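Local structure of carboxylase (Deinococcus radiodurans, 5H80) at residues A[434-446]-A[460-472]. The protein is a single-chain carboxylase whose biotin carboxylase domain probably uses ATP and bicarbonate to carboxylate biotin. Numbering follows the deposited sequence.
Sequences LPGLLRQAATALS and LQALLHHPDVQHY
The imidazole of His465 meets the methyl of Ala442 obliquely, CE1 standing 3.6 Å from CB, and a side chain as small as alanine's lets the ring come this close to the facing helix. At the ring's edge, in its plane, lies the carbonyl carbon of Gln461, because His465 ND1 donates to Gln461 O one turn back (2.8 Å, 167° at the hydrogen). The same oxygen takes His465 N from the opposite face of its carbonyl plane, so two bonds grip this oxygen, and the one from ND1 holds the ring's rotation; Tyr493 stacks on the ring. The ring of Tyr472 receives Leu434 CD2 obliquely 3.7 Å from CD1, while Phe269 packs against it edge-to-face and its hydroxyl bonds to Asp256. With CG anti to the backbone N (chi1 175°), Leu434 also brings CD2 to 3.4 Å from Val469 O, in the last turn of helix 467-471, after which Tyr472 adopts the positive phi of a Schellman motif.

Helix 434-446 and the helical segment 460-465 form an antiparallel pair in the biotin carboxylase C-terminal region, their axes approaching to 9.3 Å with a crossing angle of -163°, and both send side chains onto strand 367-374 of the sheet that also holds strand 421-429. Between them Leu464 is a knob in the hole made by Leu438, Ala441, Ala442 and Leu445. The two alanines let its CD1 settle 3.7 Å from Ala442 N, while its CD2 meets Leu438 CD2. Leu445 crosses Leu464 and Leu460 at about right angles, CD1 reaching 3.5 Å from Leu460 CB; its branched, apolar chain suits this buried place, where it also touches Val425.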
loop_
_atom_site.group_PDB
_atom_site.type_symbol
_atom_site.label_atom_id
_atom_site.label_comp_id
_atom_site.label_asym_id
_atom_site.label_seq_id
_atom_site.Cartn_x
_atom_site.Cartn_y
_atom_site.Cartn_z
ATOM N N LEU A 434 1.627 17.486 8.213
ATOM C CA LEU A 434 0.764 17.610 7.002
ATOM C C LEU A 434 1.377 18.035 5.646
ATOM O O LEU A 434 1.066 17.454 4.611
ATOM C CB LEU A 434 -0.519 18.471 7.352
ATOM C CG LEU A 434 -1.541 18.852 6.265
ATOM C CD1 LEU A 434 -2.338 17.640 5.850
ATOM C CD2 LEU A 434 -2.590 19.888 6.735
ATOM N N PRO A 435 2.204 19.119 5.613
ATOM C CA PRO A 435 2.775 19.553 4.343
ATOM C C PRO A 435 3.509 18.445 3.555
ATOM O O PRO A 435 3.302 18.282 2.346
ATOM C CB PRO A 435 3.674 20.695 4.763
ATOM C CG PRO A 435 3.058 21.269 5.996
ATOM C CD PRO A 435 2.614 20.045 6.702
ATOM N N GLY A 436 4.239 17.615 4.261
ATOM C CA GLY A 436 4.922 16.441 3.666
ATOM C C GLY A 436 3.991 15.365 2.985
ATOM O O GLY A 436 4.212 14.898 1.829
ATOM N N LEU A 437 2.817 15.201 3.635
ATOM C CA LEU A 437 1.763 14.366 3.116
ATOM C C LEU A 437 1.141 15.005 1.829
ATOM O O LEU A 437 1.015 14.304 0.848
ATOM C CB LEU A 437 0.623 14.135 4.176
ATOM C CG LEU A 437 -0.530 13.240 3.651
ATOM C CD1 LEU A 437 -0.108 11.832 3.310
ATOM C CD2 LEU A 437 -1.716 13.225 4.677
ATOM N N LEU A 438 0.832 16.294 1.845
ATOM C CA LEU A 438 0.316 16.946 0.680
ATOM C C LEU A 438 1.253 16.892 -0.590
ATOM O O LEU A 438 0.785 16.737 -1.699
ATOM C CB LEU A 438 -0.038 18.347 1.039
ATOM C CG LEU A 438 -1.069 18.402 2.135
ATOM C CD1 LEU A 438 -0.988 19.847 2.486
ATOM C CD2 LEU A 438 -2.486 18.013 1.677
ATOM N N ARG A 439 2.572 17.058 -0.352
ATOM C CA ARG A 439 3.667 17.052 -1.341
ATOM C C ARG A 439 3.677 15.633 -1.934
ATOM O O ARG A 439 3.651 15.479 -3.167
ATOM C CB ARG A 439 5.055 17.414 -0.700
ATOM C CG ARG A 439 5.284 18.875 -0.368
ATOM C CD ARG A 439 6.393 19.111 0.697
ATOM N NE ARG A 439 6.373 20.519 1.160
ATOM C CZ ARG A 439 6.737 20.924 2.398
ATOM N NH1 ARG A 439 7.167 20.042 3.295
ATOM N NH2 ARG A 439 6.677 22.239 2.739
ATOM N N GLN A 440 3.631 14.612 -1.111
ATOM C CA GLN A 440 3.585 13.213 -1.565
ATOM C C GLN A 440 2.381 12.913 -2.407
ATOM O O GLN A 440 2.460 12.249 -3.429
ATOM C CB GLN A 440 3.641 12.314 -0.371
ATOM C CG GLN A 440 3.846 10.838 -0.654
ATOM C CD GLN A 440 3.879 9.995 0.653
ATOM O OE1 GLN A 440 4.399 10.455 1.687
ATOM N NE2 GLN A 440 3.335 8.766 0.607
ATOM N N ALA A 441 1.222 13.415 -1.954
ATOM C CA ALA A 441 0.005 13.218 -2.721
ATOM C C ALA A 441 -0.002 13.926 -4.086
ATOM O O ALA A 441 -0.373 13.278 -5.096
ATOM C CB ALA A 441 -1.167 13.641 -1.938
ATOM N N ALA A 442 0.538 15.182 -4.122
ATOM C CA ALA A 442 0.676 15.896 -5.383
ATOM C C ALA A 442 1.594 15.149 -6.348
ATOM O O ALA A 442 1.279 14.949 -7.526
ATOM C CB ALA A 442 1.125 17.322 -5.150
ATOM N N THR A 443 2.717 14.632 -5.843
ATOM C CA THR A 443 3.586 13.803 -6.688
ATOM C C THR A 443 2.908 12.565 -7.284
ATOM O O THR A 443 2.966 12.302 -8.521
ATOM C CB THR A 443 4.875 13.511 -5.967
ATOM O OG1 THR A 443 5.474 14.769 -5.600
ATOM C CG2 THR A 443 5.742 12.653 -6.795
ATOM N N ALA A 444 2.177 11.832 -6.442
ATOM C CA ALA A 444 1.473 10.690 -6.901
ATOM C C ALA A 444 0.418 11.033 -7.946
ATOM O O ALA A 444 0.376 10.414 -9.014
ATOM C CB ALA A 444 0.843 9.970 -5.699
ATOM N N LEU A 445 -0.366 12.081 -7.752
ATOM C CA LEU A 445 -1.216 12.509 -8.751
ATOM C C LEU A 445 -0.577 12.920 -10.067
ATOM O O LEU A 445 -1.121 12.633 -11.144
ATOM C CB LEU A 445 -2.122 13.590 -8.230
ATOM C CG LEU A 445 -3.118 13.098 -7.224
ATOM C CD1 LEU A 445 -3.978 14.342 -6.975
ATOM C CD2 LEU A 445 -3.889 11.872 -7.736
ATOM N N SER A 446 0.635 13.457 -9.998
ATOM C CA SER A 446 1.337 13.939 -11.192
ATOM C C SER A 446 1.795 12.775 -11.973
ATOM O O SER A 446 2.042 12.940 -13.231
ATOM C CB SER A 446 2.548 14.789 -10.778
ATOM O OG SER A 446 3.649 13.958 -10.300
ATOM N N LEU A 460 -7.100 18.959 -8.434
ATOM C CA LEU A 460 -6.594 18.225 -7.232
ATOM C C LEU A 460 -5.224 18.722 -6.880
ATOM O O LEU A 460 -5.031 19.026 -5.708
ATOM C CB LEU A 460 -6.576 16.694 -7.501
ATOM C CG LEU A 460 -8.010 16.070 -7.407
ATOM C CD1 LEU A 460 -8.044 14.589 -7.806
ATOM C CD2 LEU A 460 -8.847 16.294 -6.183
ATOM N N GLN A 461 -4.329 18.903 -7.870
ATOM C CA GLN A 461 -3.027 19.463 -7.637
ATOM C C GLN A 461 -3.103 20.928 -7.163
ATOM O O GLN A 461 -2.390 21.288 -6.191
ATOM C CB GLN A 461 -2.104 19.188 -8.826
ATOM C CG GLN A 461 -1.570 17.754 -8.787
ATOM C CD GLN A 461 -1.077 17.288 -10.111
ATOM O OE1 GLN A 461 -1.849 16.784 -10.976
ATOM N NE2 GLN A 461 0.190 17.474 -10.322
ATOM N N ALA A 462 -4.031 21.749 -7.663
ATOM C CA ALA A 462 -4.093 23.116 -7.155
ATOM C C ALA A 462 -4.501 23.143 -5.672
ATOM O O ALA A 462 -4.026 23.967 -4.828
ATOM C CB ALA A 462 -5.023 23.970 -7.997
ATOM N N LEU A 463 -5.436 22.236 -5.316
ATOM C CA LEU A 463 -5.909 22.042 -3.938
ATOM C C LEU A 463 -4.760 21.700 -3.039
ATOM O O LEU A 463 -4.537 22.338 -2.012
ATOM C CB LEU A 463 -7.064 20.989 -3.802
ATOM C CG LEU A 463 -8.452 21.344 -4.355
ATOM C CD1 LEU A 463 -9.357 20.151 -4.237
ATOM C CD2 LEU A 463 -9.053 22.571 -3.662
ATOM N N LEU A 464 -3.990 20.718 -3.448
ATOM C CA LEU A 464 -2.935 20.228 -2.606
ATOM C C LEU A 464 -1.762 21.197 -2.351
ATOM O O LEU A 464 -1.155 21.023 -1.283
ATOM C CB LEU A 464 -2.385 18.908 -3.121
ATOM C CG LEU A 464 -3.365 17.724 -3.116
ATOM C CD1 LEU A 464 -2.841 16.775 -4.133
ATOM C CD2 LEU A 464 -3.567 17.124 -1.694
ATOM N N HIS A 465 -1.562 22.144 -3.244
ATOM C CA HIS A 465 -0.544 23.238 -3.110
ATOM C C HIS A 465 -1.060 24.498 -2.448
ATOM O O HIS A 465 -0.244 25.397 -2.149
ATOM C CB HIS A 465 0.004 23.573 -4.499
ATOM C CG HIS A 465 0.869 22.502 -5.070
ATOM N ND1 HIS A 465 0.381 21.525 -5.880
ATOM C CD2 HIS A 465 2.204 22.302 -5.003
ATOM C CE1 HIS A 465 1.363 20.754 -6.294
ATOM N NE2 HIS A 465 2.483 21.202 -5.771
ATOM N N HIS A 466 -2.372 24.619 -2.216
ATOM C CA HIS A 466 -2.904 25.824 -1.665
ATOM C C HIS A 466 -2.499 25.969 -0.164
ATOM O O HIS A 466 -2.599 25.043 0.619
ATOM C CB HIS A 466 -4.423 25.898 -1.902
ATOM C CG HIS A 466 -4.992 27.269 -1.657
ATOM N ND1 HIS A 466 -5.178 27.807 -0.405
ATOM C CD2 HIS A 466 -5.425 28.206 -2.526
ATOM C CE1 HIS A 466 -5.676 29.025 -0.514
ATOM N NE2 HIS A 466 -5.833 29.283 -1.804
ATOM N N PRO A 467 -1.916 27.113 0.189
ATOM C CA PRO A 467 -1.565 27.411 1.566
ATOM C C PRO A 467 -2.605 27.126 2.604
ATOM O O PRO A 467 -2.322 26.818 3.757
ATOM C CB PRO A 467 -1.277 28.939 1.501
ATOM C CG PRO A 467 -1.016 29.251 0.107
ATOM C CD PRO A 467 -1.760 28.238 -0.727
ATOM N N ASP A 468 -3.866 27.486 2.293
ATOM C CA ASP A 468 -4.868 27.248 3.244
ATOM C C ASP A 468 -5.064 25.709 3.489
ATOM O O ASP A 468 -5.306 25.330 4.581
ATOM C CB ASP A 468 -6.259 27.825 2.857
ATOM C CG ASP A 468 -6.286 29.348 2.731
ATOM O OD1 ASP A 468 -5.362 30.051 3.201
ATOM O OD2 ASP A 468 -7.310 29.809 2.164
ATOM N N VAL A 469 -4.812 24.856 2.497
ATOM C CA VAL A 469 -4.872 23.429 2.723
ATOM C C VAL A 469 -3.594 22.969 3.545
ATOM O O VAL A 469 -3.696 22.220 4.490
ATOM C CB VAL A 469 -4.959 22.672 1.393
ATOM C CG1 VAL A 469 -4.871 21.178 1.563
ATOM C CG2 VAL A 469 -6.269 22.950 0.733
ATOM N N GLN A 470 -2.430 23.503 3.119
ATOM C CA GLN A 470 -1.201 23.307 3.858
ATOM C C GLN A 470 -1.245 23.623 5.390
ATOM O O GLN A 470 -0.704 22.819 6.148
ATOM C CB GLN A 470 -0.119 24.068 3.166
ATOM C CG GLN A 470 0.242 23.556 1.800
ATOM C CD GLN A 470 1.106 24.527 1.040
ATOM O OE1 GLN A 470 1.515 25.565 1.557
ATOM N NE2 GLN A 470 1.406 24.196 -0.183
ATOM N N HIS A 471 -2.031 24.622 5.848
ATOM C CA HIS A 471 -2.267 24.901 7.272
ATOM C C HIS A 471 -3.601 24.386 7.823
ATOM O O HIS A 471 -3.784 24.481 9.003
ATOM C CB HIS A 471 -2.236 26.393 7.497
ATOM C CG HIS A 471 -0.910 26.994 7.266
ATOM N ND1 HIS A 471 0.172 26.690 8.053
ATOM C CD2 HIS A 471 -0.453 27.755 6.269
ATOM C CE1 HIS A 471 1.234 27.364 7.633
ATOM N NE2 HIS A 471 0.896 28.005 6.524
ATOM N N TYR A 472 -4.368 23.699 6.932
ATOM C CA TYR A 472 -5.689 23.212 7.183
ATOM C C TYR A 472 -6.585 24.342 7.719
ATOM O O TYR A 472 -7.344 24.067 8.709
ATOM C CB TYR A 472 -5.649 21.942 8.070
ATOM C CG TYR A 472 -6.623 20.922 7.571
ATOM C CD1 TYR A 472 -6.270 20.138 6.450
ATOM C CD2 TYR A 472 -7.914 20.813 8.107
ATOM C CE1 TYR A 472 -7.220 19.227 5.869
ATOM C CE2 TYR A 472 -8.842 19.834 7.585
ATOM C CZ TYR A 472 -8.518 19.117 6.465
ATOM O OH TYR A 472 -9.433 18.285 5.866
#